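PDB 6OHK: flavodoxin from Fusobacterium nucleatum, which binds flavin mononucleotide and probably serves as a low-potential electron donor to a number of redox enzymes. Local coordinates for residues K5-T15 and F49-Y59; V39-E47 and A67-I78. The protein carries 1 engineered substitution. One frame throughout, in Å; residues are numbered along the deposited sequence.

From the N terminus the chain runs through strand 7-11 into the phosphate-binding turn, then through helix 17-28, strand 34-38 and the 39-47 connection before strand 51-59 comes to lie alongside strand 7-11. Interaction 1 closes that long loop as a parallel strand pair. Interaction 2 joins the 39-47 connection, which lies within the loop, to residues 67-78, which follow strand 51-59, so the two contacts cross along the chain. Interaction 1 ties neighbouring strands of the central sheet and brings the residues at their C-terminal sides to the flavin mononucleotide; interaction 2 packs helices and loop together on one sheet face. They meet at two hydrogen bonds, Val-39 N to Tyr-11 O and Trp-68 NE1 to Val-55 O.

Interaction 1 of 2, residues K5-T15 and F49-Y59; sequences KTIGIFYATLT and FENLILVTPTY. With FMN (flavin mononucleotide), chain B.
Phosphate oxygen O2P of the flavin mononucleotide is gripped from both segments: Tyr-59 OH donates to it at 2.6 Å, and the backbone N-H groups of Leu-14 and Thr-15 join in. The oxygen lies in the plane of the Tyr-59 ring, at its edge, while Leu-14 CD2 approaches that ring obliquely, 3.8 Å from Tyr-59 CZ. Thr-13 OG1 donates to O1P and Thr-15 OG1 to O3P, and a water donates to both Thr-15 OG1 and Tyr-59 OH. Further along the cofactor, ribityl O2' donates to Thr-58 O and accepts from Thr-58 N. This is the flavodoxin arrangement, with the phosphate held by the loop that follows the first strand of a parallel sheet and the ribityl chain by the backbone of Thr-58 in the neighbouring segment. Behind the site, strands 7-11 and 51-59 run parallel, their axes 4.6 Å apart. Gly-8 and Phe-10 carry the ladder: Gly-8 N bonds to Asn-51 O, Ile-53 N to Gly-8 O, Phe-10 N to Ile-53 O, and Val-55 N to Phe-10 O. Phe-49 lays one ring face on Gly-8, whose CA stands 3.8 Å from the ring centroid. On the same side, Leu-52 CD2 comes to 3.6 Å from Phe-10 CE1, while Trp-68 and Phe-37 also touch the Phe-10 ring. On the other face of the sheet, Ile-7 CG2 meets Ile-53 CD1. With CG of Asn-51 anti to its carbonyl carbon (chi1 -63°), the amide turns back so that ND2 reaches Lys-5 O at 3.1 Å, above the carbonyl plane, and OD1 accepts from Lys-170 N. At the exposed end, the extended Lys-5 chain brings NZ to 2.9 Å from both OE1 and OE2 of Glu-50, a salt bridge whose hydrogen bonds are weak.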
loop_
_atom_site.group_PDB
_atom_site.type_symbol
_atom_site.label_atom_id
_atom_site.label_comp_id
_atom_site.label_asym_id
_atom_site.label_seq_id
_atom_site.Cartn_x
_atom_site.Cartn_y
_atom_site.Cartn_z
ATOM N N LYS A 5 15.694 -9.588 -1.543
ATOM C CA LYS A 5 14.756 -10.558 -2.082
ATOM C C LYS A 5 13.732 -9.842 -2.954
ATOM O O LYS A 5 13.464 -8.647 -2.784
ATOM C CB LYS A 5 14.064 -11.327 -0.963
ATOM C CG LYS A 5 15.050 -12.219 -0.250
ATOM C CD LYS A 5 14.448 -12.995 0.894
ATOM C CE LYS A 5 15.437 -14.047 1.404
ATOM N NZ LYS A 5 14.992 -14.677 2.680
ATOM N N THR A 6 13.169 -10.573 -3.897
ATOM C CA THR A 6 12.219 -9.989 -4.825
ATOM C C THR A 6 11.048 -9.361 -4.080
ATOM O O THR A 6 10.512 -9.941 -3.124
ATOM C CB THR A 6 11.716 -11.069 -5.774
ATOM O OG1 THR A 6 12.862 -11.621 -6.443
ATOM C CG2 THR A 6 10.755 -10.527 -6.803
ATOM N N ILE A 7 10.655 -8.190 -4.548
ATOM C CA ILE A 7 9.518 -7.458 -4.004
ATOM C C ILE A 7 8.277 -7.806 -4.812
ATOM O O ILE A 7 8.255 -7.651 -6.031
ATOM C CB ILE A 7 9.801 -5.958 -4.067
ATOM C CG1 ILE A 7 11.031 -5.595 -3.228
ATOM C CG2 ILE A 7 8.585 -5.175 -3.593
ATOM C CD1 ILE A 7 11.685 -4.281 -3.625
ATOM N N GLY A 8 7.250 -8.272 -4.130
ATOM C CA GLY A 8 5.956 -8.489 -4.766
ATOM C C GLY A 8 5.070 -7.275 -4.636
ATOM O O GLY A 8 4.796 -6.839 -3.515
ATOM N N ILE A 9 4.638 -6.726 -5.759
ATOM C CA ILE A 9 3.773 -5.552 -5.803
ATOM C C ILE A 9 2.390 -6.004 -6.226
ATOM O O ILE A 9 2.232 -6.590 -7.309
ATOM C CB ILE A 9 4.321 -4.516 -6.791
ATOM C CG1 ILE A 9 5.778 -4.176 -6.481
ATOM C CG2 ILE A 9 3.428 -3.287 -6.803
ATOM C CD1 ILE A 9 6.423 -3.314 -7.546
ATOM N N PHE A 10 1.397 -5.758 -5.395
ATOM C CA PHE A 10 0.024 -6.197 -5.634
ATOM C C PHE A 10 -0.884 -4.980 -5.599
ATOM O O PHE A 10 -0.815 -4.206 -4.648
ATOM C CB PHE A 10 -0.399 -7.172 -4.550
ATOM C CG PHE A 10 0.343 -8.492 -4.635
ATOM C CD1 PHE A 10 1.639 -8.643 -4.121
ATOM C CD2 PHE A 10 -0.228 -9.570 -5.281
ATOM C CE1 PHE A 10 2.315 -9.821 -4.277
ATOM C CE2 PHE A 10 0.458 -10.764 -5.428
ATOM C CZ PHE A 10 1.713 -10.877 -4.931
ATOM N N TYR A 11 -1.690 -4.790 -6.643
ATOM C CA TYR A 11 -2.533 -3.601 -6.734
ATOM C C TYR A 11 -3.904 -3.971 -7.268
ATOM O O TYR A 11 -4.103 -5.041 -7.840
ATOM C CB TYR A 11 -1.879 -2.511 -7.605
ATOM C CG TYR A 11 -1.946 -2.818 -9.061
ATOM C CD1 TYR A 11 -1.024 -3.660 -9.660
ATOM C CD2 TYR A 11 -2.963 -2.287 -9.859
ATOM C CE1 TYR A 11 -1.115 -3.978 -11.005
ATOM C CE2 TYR A 11 -3.056 -2.612 -11.210
ATOM C CZ TYR A 11 -2.124 -3.455 -11.763
ATOM O OH TYR A 11 -2.281 -3.746 -13.144
ATOM N N ALA A 12 -4.824 -3.014 -7.156
ATOM C CA ALA A 12 -6.096 -3.051 -7.847
ATOM C C ALA A 12 -6.377 -1.656 -8.355
ATOM O O ALA A 12 -5.851 -0.683 -7.834
ATOM C CB ALA A 12 -7.215 -3.494 -6.907
ATOM N N THR A 13 -7.261 -1.560 -9.344
ATOM C CA THR A 13 -7.644 -0.253 -9.895
ATOM C C THR A 13 -9.046 -0.322 -10.459
ATOM O O THR A 13 -9.430 -1.351 -11.014
ATOM C CB THR A 13 -6.659 0.207 -10.980
ATOM O OG1 THR A 13 -6.945 1.552 -11.368
ATOM C CG2 THR A 13 -6.732 -0.664 -12.217
ATOM N N LEU A 14 -9.825 0.756 -10.296
ATOM C CA LEU A 14 -11.081 0.877 -11.038
ATOM C C LEU A 14 -10.900 1.716 -12.293
ATOM O O LEU A 14 -11.218 1.253 -13.397
ATOM C CB LEU A 14 -12.175 1.469 -10.163
ATOM C CG LEU A 14 -13.534 1.616 -10.855
ATOM C CD1 LEU A 14 -14.148 0.273 -11.219
ATOM C CD2 LEU A 14 -14.473 2.451 -9.983
ATOM N N THR A 15 -10.405 2.939 -12.150
ATOM C CA THR A 15 -10.304 3.848 -13.279
ATOM C C THR A 15 -8.897 4.126 -13.766
ATOM O O THR A 15 -8.726 4.986 -14.652
ATOM C CB THR A 15 -11.083 5.136 -13.014
ATOM O OG1 THR A 15 -10.749 5.710 -11.745
ATOM C CG2 THR A 15 -12.582 4.892 -13.041
ATOM N N PHE A 49 6.394 -14.104 -1.479
ATOM C CA PHE A 49 7.335 -13.018 -1.313
ATOM C C PHE A 49 7.518 -12.713 0.156
ATOM O O PHE A 49 6.575 -12.767 0.949
ATOM C CB PHE A 49 6.811 -11.756 -2.019
ATOM C CG PHE A 49 6.624 -11.958 -3.476
ATOM C CD1 PHE A 49 7.673 -11.764 -4.334
ATOM C CD2 PHE A 49 5.432 -12.424 -3.999
ATOM C CE1 PHE A 49 7.551 -12.008 -5.677
ATOM C CE2 PHE A 49 5.295 -12.682 -5.314
ATOM C CZ PHE A 49 6.338 -12.477 -6.169
ATOM N N GLU A 50 8.735 -12.315 0.507
ATOM C CA GLU A 50 9.022 -11.811 1.839
ATOM C C GLU A 50 8.924 -10.309 1.923
ATOM O O GLU A 50 8.749 -9.786 3.019
ATOM C CB GLU A 50 10.411 -12.261 2.299
ATOM C CG GLU A 50 10.538 -13.817 2.333
ATOM C CD GLU A 50 11.822 -14.314 2.991
ATOM O OE1 GLU A 50 12.484 -13.530 3.706
ATOM O OE2 GLU A 50 12.164 -15.501 2.793
ATOM N N ASN A 51 9.124 -9.623 0.812
ATOM C CA ASN A 51 9.014 -8.183 0.719
ATOM C C ASN A 51 7.802 -7.877 -0.142
ATOM O O ASN A 51 7.706 -8.392 -1.258
ATOM C CB ASN A 51 10.251 -7.610 0.027
ATOM C CG ASN A 51 11.521 -7.852 0.803
ATOM O OD1 ASN A 51 11.498 -7.864 2.031
ATOM N ND2 ASN A 51 12.637 -8.024 0.091
ATOM N N LEU A 52 6.879 -7.053 0.360
ATOM C CA LEU A 52 5.612 -6.787 -0.310
ATOM C C LEU A 52 5.287 -5.313 -0.301
ATOM O O LEU A 52 5.533 -4.607 0.677
ATOM C CB LEU A 52 4.496 -7.505 0.438
ATOM C CG LEU A 52 4.463 -9.021 0.291
ATOM C CD1 LEU A 52 3.584 -9.630 1.367
ATOM C CD2 LEU A 52 3.949 -9.436 -1.074
ATOM N N ILE A 53 4.690 -4.866 -1.399
ATOM C CA ILE A 53 4.043 -3.557 -1.490
ATOM C C ILE A 53 2.615 -3.794 -1.951
ATOM O O ILE A 53 2.400 -4.350 -3.037
ATOM C CB ILE A 53 4.789 -2.646 -2.472
ATOM C CG1 ILE A 53 6.220 -2.396 -1.999
ATOM C CG2 ILE A 53 4.010 -1.332 -2.679
ATOM C CD1 ILE A 53 7.084 -1.645 -3.007
ATOM N N LEU A 54 1.645 -3.426 -1.128
ATOM C CA LEU A 54 0.224 -3.641 -1.409
ATOM C C LEU A 54 -0.423 -2.289 -1.615
ATOM O O LEU A 54 -0.276 -1.401 -0.777
ATOM C CB LEU A 54 -0.461 -4.366 -0.245
ATOM C CG LEU A 54 0.267 -5.588 0.314
ATOM C CD1 LEU A 54 -0.594 -6.213 1.406
ATOM C CD2 LEU A 54 0.623 -6.626 -0.730
ATOM N N VAL A 55 -1.096 -2.115 -2.747
ATOM C CA VAL A 55 -1.579 -0.814 -3.212
ATOM C C VAL A 55 -3.073 -0.895 -3.478
ATOM O O VAL A 55 -3.541 -1.791 -4.183
ATOM C CB VAL A 55 -0.855 -0.407 -4.506
ATOM C CG1 VAL A 55 -1.254 1.007 -4.904
ATOM C CG2 VAL A 55 0.653 -0.576 -4.399
ATOM N N THR A 56 -3.827 0.054 -2.946
ATOM C CA THR A 56 -5.252 0.126 -3.265
ATOM C C THR A 56 -5.761 1.561 -3.291
ATOM O O THR A 56 -5.413 2.350 -2.416
ATOM C CB THR A 56 -6.105 -0.710 -2.289
ATOM O OG1 THR A 56 -7.465 -0.763 -2.751
ATOM C CG2 THR A 56 -6.057 -0.163 -0.857
ATOM N N PRO A 57 -6.621 1.900 -4.247
ATOM C CA PRO A 57 -7.485 3.069 -4.088
ATOM C C PRO A 57 -8.574 2.779 -3.074
ATOM O O PRO A 57 -8.788 1.661 -2.634
ATOM C CB PRO A 57 -8.051 3.253 -5.490
ATOM C CG PRO A 57 -8.185 1.824 -6.005
ATOM C CD PRO A 57 -6.963 1.112 -5.451
ATOM N N THR A 58 -9.305 3.813 -2.702
ATOM C CA THR A 58 -10.362 3.718 -1.699
ATOM C C THR A 58 -11.701 3.986 -2.365
ATOM O O THR A 58 -11.837 4.920 -3.164
ATOM C CB THR A 58 -10.141 4.779 -0.647
ATOM O OG1 THR A 58 -8.752 4.848 -0.318
ATOM C CG2 THR A 58 -11.031 4.601 0.559
ATOM N N TYR A 59 -12.686 3.182 -1.987
ATOM C CA TYR A 59 -14.047 3.318 -2.482
ATOM C C TYR A 59 -14.986 2.985 -1.334
ATOM O O TYR A 59 -14.581 2.493 -0.282
ATOM C CB TYR A 59 -14.295 2.377 -3.672
ATOM C CG TYR A 59 -13.616 2.858 -4.935
ATOM C CD1 TYR A 59 -14.145 3.916 -5.644
ATOM C CD2 TYR A 59 -12.396 2.335 -5.363
ATOM C CE1 TYR A 59 -13.520 4.402 -6.750
ATOM C CE2 TYR A 59 -11.782 2.815 -6.482
ATOM C CZ TYR A 59 -12.344 3.840 -7.178
ATOM O OH TYR A 59 -11.795 4.411 -8.301
HETATM N N1 FMN B . -11.070 8.328 -1.787
HETATM C C2 FMN B . -10.852 8.242 -0.403
HETATM O O2 FMN B . -9.851 8.645 0.091
HETATM N N3 FMN B . -11.902 7.678 0.403
HETATM C C4 FMN B . -13.101 7.219 -0.070
HETATM O O4 FMN B . -13.900 6.756 0.718
HETATM C C4A FMN B . -13.305 7.337 -1.471
HETATM N N5 FMN B . -14.511 6.897 -2.012
HETATM C C5A FMN B . -14.674 7.107 -3.410
HETATM C C6 FMN B . -15.924 6.804 -3.981
HETATM C C7 FMN B . -16.121 6.974 -5.336
HETATM C C7M FMN B . -17.502 6.528 -5.841
HETATM C C8 FMN B . -15.127 7.541 -6.122
HETATM C C8M FMN B . -15.374 7.673 -7.610
HETATM C C9 FMN B . -13.891 7.848 -5.556
HETATM C C9A FMN B . -13.684 7.659 -4.213
HETATM N N10 FMN B . -12.390 7.987 -3.641
HETATM C C10 FMN B . -12.262 7.867 -2.273
HETATM C "C1'" FMN B . -11.318 8.536 -4.468
HETATM C "C2'" FMN B . -10.590 7.415 -5.270
HETATM O "O2'" FMN B . -10.021 6.433 -4.424
HETATM C "C3'" FMN B . -9.443 8.054 -6.075
HETATM O "O3'" FMN B . -10.034 8.858 -7.077
HETATM C "C4'" FMN B . -8.433 7.094 -6.701
HETATM O "O4'" FMN B . -7.380 7.867 -7.267
HETATM C "C5'" FMN B . -9.041 6.199 -7.774
HETATM O "O5'" FMN B . -8.062 5.241 -8.139
HETATM P P FMN B . -8.288 4.300 -9.423
HETATM O O1P FMN B . -7.027 3.467 -9.466
HETATM O O2P FMN B . -9.519 3.475 -9.264
HETATM O O3P FMN B . -8.410 5.225 -10.640
HETATM O O HOH W 1 10.636 -12.117 -1.506
HETATM O O HOH W 2 -12.683 6.404 -9.950
#

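Interaction 2 of 2, residues V39-E47 and A67-I78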
loop_
_atom_site.group_PDB
_atom_site.type_symbol
_atom_site.label_atom_id
_atom_site.label_comp_id
_atom_site.label_asym_id
_atom_site.label_seq_id
_atom_site.Cartn_x
_atom_site.Cartn_y
_atom_site.Cartn_z
ATOM N N VAL A 39 -4.692 -7.781 -8.360
ATOM C CA VAL A 39 -5.442 -8.713 -7.521
ATOM C C VAL A 39 -6.833 -9.033 -8.056
ATOM O O VAL A 39 -7.514 -9.899 -7.492
ATOM C CB VAL A 39 -5.460 -8.291 -6.041
ATOM C CG1 VAL A 39 -4.038 -8.240 -5.519
ATOM C CG2 VAL A 39 -6.199 -6.998 -5.818
ATOM N N LYS A 40 -7.239 -8.426 -9.170
ATOM C CA LYS A 40 -8.387 -8.996 -9.873
ATOM C C LYS A 40 -8.116 -10.427 -10.283
ATOM O O LYS A 40 -9.073 -11.171 -10.551
ATOM C CB LYS A 40 -8.781 -8.169 -11.083
ATOM C CG LYS A 40 -7.889 -8.250 -12.256
ATOM C CD LYS A 40 -8.376 -7.172 -13.233
ATOM C CE LYS A 40 -7.698 -7.179 -14.545
ATOM N NZ LYS A 40 -8.447 -6.281 -15.513
ATOM N N ASN A 41 -6.856 -10.830 -10.358
ATOM C CA ASN A 41 -6.460 -12.197 -10.660
ATOM C C ASN A 41 -6.156 -13.005 -9.419
ATOM O O ASN A 41 -5.571 -14.089 -9.532
ATOM C CB ASN A 41 -5.258 -12.168 -11.598
ATOM C CG ASN A 41 -5.596 -11.510 -12.901
ATOM O OD1 ASN A 41 -6.618 -11.871 -13.538
ATOM N ND2 ASN A 41 -4.824 -10.521 -13.306
ATOM N N GLY A 42 -6.520 -12.505 -8.244
ATOM C CA GLY A 42 -6.344 -13.218 -6.994
ATOM C C GLY A 42 -5.154 -12.715 -6.191
ATOM O O GLY A 42 -4.396 -11.831 -6.600
ATOM N N VAL A 43 -4.994 -13.312 -5.012
ATOM C CA VAL A 43 -3.950 -12.933 -4.058
ATOM C C VAL A 43 -3.014 -14.067 -3.713
ATOM O O VAL A 43 -2.163 -13.910 -2.824
ATOM C CB VAL A 43 -4.514 -12.295 -2.769
ATOM C CG1 VAL A 43 -5.240 -11.022 -3.070
ATOM C CG2 VAL A 43 -5.416 -13.301 -2.023
ATOM N N LYS A 44 -3.122 -15.209 -4.364
ATOM C CA LYS A 44 -2.409 -16.341 -3.796
ATOM C C LYS A 44 -0.896 -16.135 -3.827
ATOM O O LYS A 44 -0.200 -16.618 -2.918
ATOM C CB LYS A 44 -2.822 -17.650 -4.442
ATOM C CG LYS A 44 -2.445 -17.775 -5.863
ATOM C CD LYS A 44 -2.948 -19.130 -6.417
ATOM C CE LYS A 44 -2.803 -19.241 -7.935
ATOM N NZ LYS A 44 -3.660 -18.276 -8.721
ATOM N N GLU A 45 -0.368 -15.396 -4.801
ATOM C CA GLU A 45 1.073 -15.200 -4.903
ATOM C C GLU A 45 1.652 -14.351 -3.789
ATOM O O GLU A 45 2.876 -14.306 -3.667
ATOM C CB GLU A 45 1.467 -14.626 -6.259
ATOM C CG GLU A 45 1.144 -15.532 -7.431
ATOM C CD GLU A 45 -0.281 -15.410 -7.952
ATOM O OE1 GLU A 45 -1.135 -14.660 -7.398
ATOM O OE2 GLU A 45 -0.540 -16.108 -8.975
ATOM N N ILE A 46 0.838 -13.681 -2.981
ATOM C CA ILE A 46 1.391 -12.944 -1.854
ATOM C C ILE A 46 2.216 -13.866 -0.970
ATOM O O ILE A 46 3.201 -13.440 -0.356
ATOM C CB ILE A 46 0.242 -12.235 -1.102
ATOM C CG1 ILE A 46 -0.278 -11.091 -1.959
ATOM C CG2 ILE A 46 0.675 -11.760 0.299
ATOM C CD1 ILE A 46 -1.472 -10.284 -1.444
ATOM N N GLU A 47 1.835 -15.145 -0.880
ATOM C CA GLU A 47 2.576 -16.120 -0.078
ATOM C C GLU A 47 4.027 -16.246 -0.519
ATOM O O GLU A 47 4.889 -16.644 0.293
ATOM C CB GLU A 47 1.894 -17.483 -0.190
ATOM C CG GLU A 47 1.922 -18.389 1.023
ATOM C CD GLU A 47 0.807 -19.425 0.923
ATOM O OE1 GLU A 47 -0.128 -19.408 1.764
ATOM O OE2 GLU A 47 0.845 -20.223 -0.040
ATOM N N ALA A 67 -11.662 -5.839 -5.544
ATOM C CA ALA A 67 -10.826 -7.021 -5.742
ATOM C C ALA A 67 -10.011 -7.344 -4.506
ATOM O O ALA A 67 -9.743 -8.513 -4.241
ATOM C CB ALA A 67 -9.922 -6.840 -6.945
ATOM N N TRP A 68 -9.612 -6.347 -3.720
ATOM C CA TRP A 68 -9.032 -6.619 -2.414
ATOM C C TRP A 68 -10.106 -7.101 -1.440
ATOM O O TRP A 68 -9.906 -8.116 -0.754
ATOM C CB TRP A 68 -8.345 -5.370 -1.849
ATOM C CG TRP A 68 -7.001 -5.066 -2.377
ATOM C CD1 TRP A 68 -6.651 -4.000 -3.151
ATOM C CD2 TRP A 68 -5.823 -5.828 -2.165
ATOM N NE1 TRP A 68 -5.291 -4.048 -3.411
ATOM C CE2 TRP A 68 -4.767 -5.163 -2.815
ATOM C CE3 TRP A 68 -5.553 -7.006 -1.474
ATOM C CZ2 TRP A 68 -3.469 -5.623 -2.756
ATOM C CZ3 TRP A 68 -4.270 -7.469 -1.422
ATOM C CH2 TRP A 68 -3.242 -6.787 -2.079
ATOM N N MET A 69 -11.235 -6.396 -1.352
ATOM C CA MET A 69 -12.249 -6.754 -0.362
ATOM C C MET A 69 -12.722 -8.188 -0.561
ATOM O O MET A 69 -12.921 -8.924 0.415
ATOM C CB MET A 69 -13.425 -5.773 -0.430
ATOM C CG MET A 69 -13.057 -4.326 -0.163
ATOM S SD MET A 69 -12.286 -4.021 1.461
ATOM C CE MET A 69 -13.641 -4.350 2.560
ATOM N N ASN A 70 -12.874 -8.609 -1.803
ATOM C CA ASN A 70 -13.359 -9.954 -2.072
ATOM C C ASN A 70 -12.346 -11.011 -1.691
ATOM O O ASN A 70 -12.706 -12.196 -1.554
ATOM C CB ASN A 70 -13.694 -10.097 -3.552
ATOM C CG ASN A 70 -14.932 -9.352 -3.944
ATOM O OD1 ASN A 70 -15.739 -8.987 -3.109
ATOM N ND2 ASN A 70 -15.057 -9.071 -5.233
ATOM N N ASN A 71 -11.078 -10.634 -1.532
ATOM C CA ASN A 71 -9.988 -11.550 -1.232
ATOM C C ASN A 71 -9.502 -11.445 0.192
ATOM O O ASN A 71 -8.468 -12.035 0.508
ATOM C CB ASN A 71 -8.843 -11.316 -2.213
ATOM C CG ASN A 71 -9.090 -12.001 -3.503
ATOM O OD1 ASN A 71 -9.147 -13.235 -3.514
ATOM N ND2 ASN A 71 -9.212 -11.272 -4.586
ATOM N N LEU A 72 -10.198 -10.740 1.070
ATOM C CA LEU A 72 -9.665 -10.557 2.414
ATOM C C LEU A 72 -9.613 -11.857 3.195
ATOM O O LEU A 72 -8.715 -12.029 4.022
ATOM C CB LEU A 72 -10.455 -9.528 3.207
ATOM C CG LEU A 72 -10.386 -8.081 2.696
ATOM C CD1 LEU A 72 -11.147 -7.210 3.671
ATOM C CD2 LEU A 72 -8.982 -7.588 2.531
ATOM N N LYS A 73 -10.580 -12.773 2.993
ATOM C CA LYS A 73 -10.517 -14.048 3.700
ATOM C C LYS A 73 -9.341 -14.881 3.206
ATOM O O LYS A 73 -8.626 -15.499 4.002
ATOM C CB LYS A 73 -11.850 -14.798 3.573
ATOM C CG LYS A 73 -11.907 -16.083 4.394
ATOM C CD LYS A 73 -13.206 -16.220 5.161
ATOM C CE LYS A 73 -13.190 -17.440 6.086
ATOM N NZ LYS A 73 -12.369 -17.267 7.310
ATOM N N LYS A 74 -9.102 -14.892 1.901
ATOM C CA LYS A 74 -7.941 -15.595 1.374
ATOM C C LYS A 74 -6.654 -14.968 1.872
ATOM O O LYS A 74 -5.685 -15.674 2.173
ATOM C CB LYS A 74 -7.975 -15.583 -0.147
ATOM C CG LYS A 74 -9.063 -16.499 -0.689
ATOM C CD LYS A 74 -9.101 -16.566 -2.206
ATOM C CE LYS A 74 -10.222 -17.487 -2.689
ATOM N NZ LYS A 74 -11.553 -17.127 -2.110
ATOM N N LEU A 75 -6.613 -13.640 1.966
ATOM C CA LEU A 75 -5.429 -12.948 2.454
ATOM C C LEU A 75 -5.136 -13.348 3.888
ATOM O O LEU A 75 -3.980 -13.596 4.247
ATOM C CB LEU A 75 -5.650 -11.431 2.312
ATOM C CG LEU A 75 -4.437 -10.541 2.538
ATOM C CD1 LEU A 75 -3.482 -10.696 1.340
ATOM C CD2 LEU A 75 -4.898 -9.103 2.678
ATOM N N GLU A 76 -6.174 -13.472 4.716
ATOM C CA GLU A 76 -5.994 -13.815 6.108
ATOM C C GLU A 76 -5.591 -15.265 6.315
ATOM O O GLU A 76 -5.111 -15.594 7.406
ATOM C CB GLU A 76 -7.253 -13.458 6.901
ATOM C CG GLU A 76 -7.060 -13.596 8.402
ATOM C CD GLU A 76 -8.197 -12.985 9.204
ATOM O OE1 GLU A 76 -9.043 -12.262 8.622
ATOM O OE2 GLU A 76 -8.232 -13.233 10.429
ATOM N N GLU A 77 -5.704 -16.114 5.298
ATOM C CA GLU A 77 -5.191 -17.476 5.385
ATOM C C GLU A 77 -3.680 -17.536 5.281
ATOM O O GLU A 77 -3.081 -18.529 5.705
ATOM C CB GLU A 77 -5.788 -18.342 4.275
ATOM C CG GLU A 77 -7.269 -18.648 4.486
ATOM C CD GLU A 77 -7.895 -19.476 3.370
ATOM O OE1 GLU A 77 -7.155 -20.037 2.530
ATOM O OE2 GLU A 77 -9.146 -19.558 3.339
ATOM N N ILE A 78 -3.044 -16.498 4.746
ATOM C CA ILE A 78 -1.605 -16.483 4.547
ATOM C C ILE A 78 -0.908 -16.208 5.868
ATOM O O ILE A 78 -1.345 -15.366 6.658
ATOM C CB ILE A 78 -1.264 -15.405 3.504
ATOM C CG1 ILE A 78 -1.898 -15.770 2.166
ATOM C CG2 ILE A 78 0.259 -15.202 3.371
ATOM C CD1 ILE A 78 -1.741 -14.710 1.084
HETATM O O HOH W 3 -9.788 -11.637 -7.379
HETATM O O HOH W 4 -7.098 -15.209 -4.364
HETATM O O HOH W 5 -2.985 -20.070 2.958
#
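Val-39 has CG1 anti to its carbonyl carbon (chi1 -60°) and CG2 between the backbone N and that carbon, which lets both methyls meet Trp-68, itself turned with CG anti to the carbonyl carbon (chi1 -79°). Val-39 CG2 sits over the five-membered ring as a CH-pi contact, 3.8 Å from its centroid, and CG1 meets CZ2 and CH2 of the six-membered ring. Ile-46 CD1 comes in at the edge of the indole, 4.0 Å from Trp-68 CZ3. The same methyl presses on Leu-75 CD1 at 3.5 Å, tighter than usual for two carbons. The Ile-78 side chain crosses that of Ile-46 at about a right angle, its CD1 touching CB and CG2. Val-43 CG1 packs against Asn-71 CB at 3.7 Å, the two side chains sliding past each other in opposite directions. Asn-71, at the N-cap position before helix 72-77, has its amide held by the preceding helix, ND2 donating to Ala-67 O at 2.8 Å, and by two waters that carry it across to Val-39 O and Val-43 N. These residues join the connection after strand 34-38 to helices 66-69 and 72-77 on one face of the doubly wound flavodoxin fold. Trp-68 NE1 donates to Val-55 O, pinning the indole to the sheet. No direct hydrogen bond spans the two segments, so cohesion probably rests on apolar packing around the indole, with water bridges beside it.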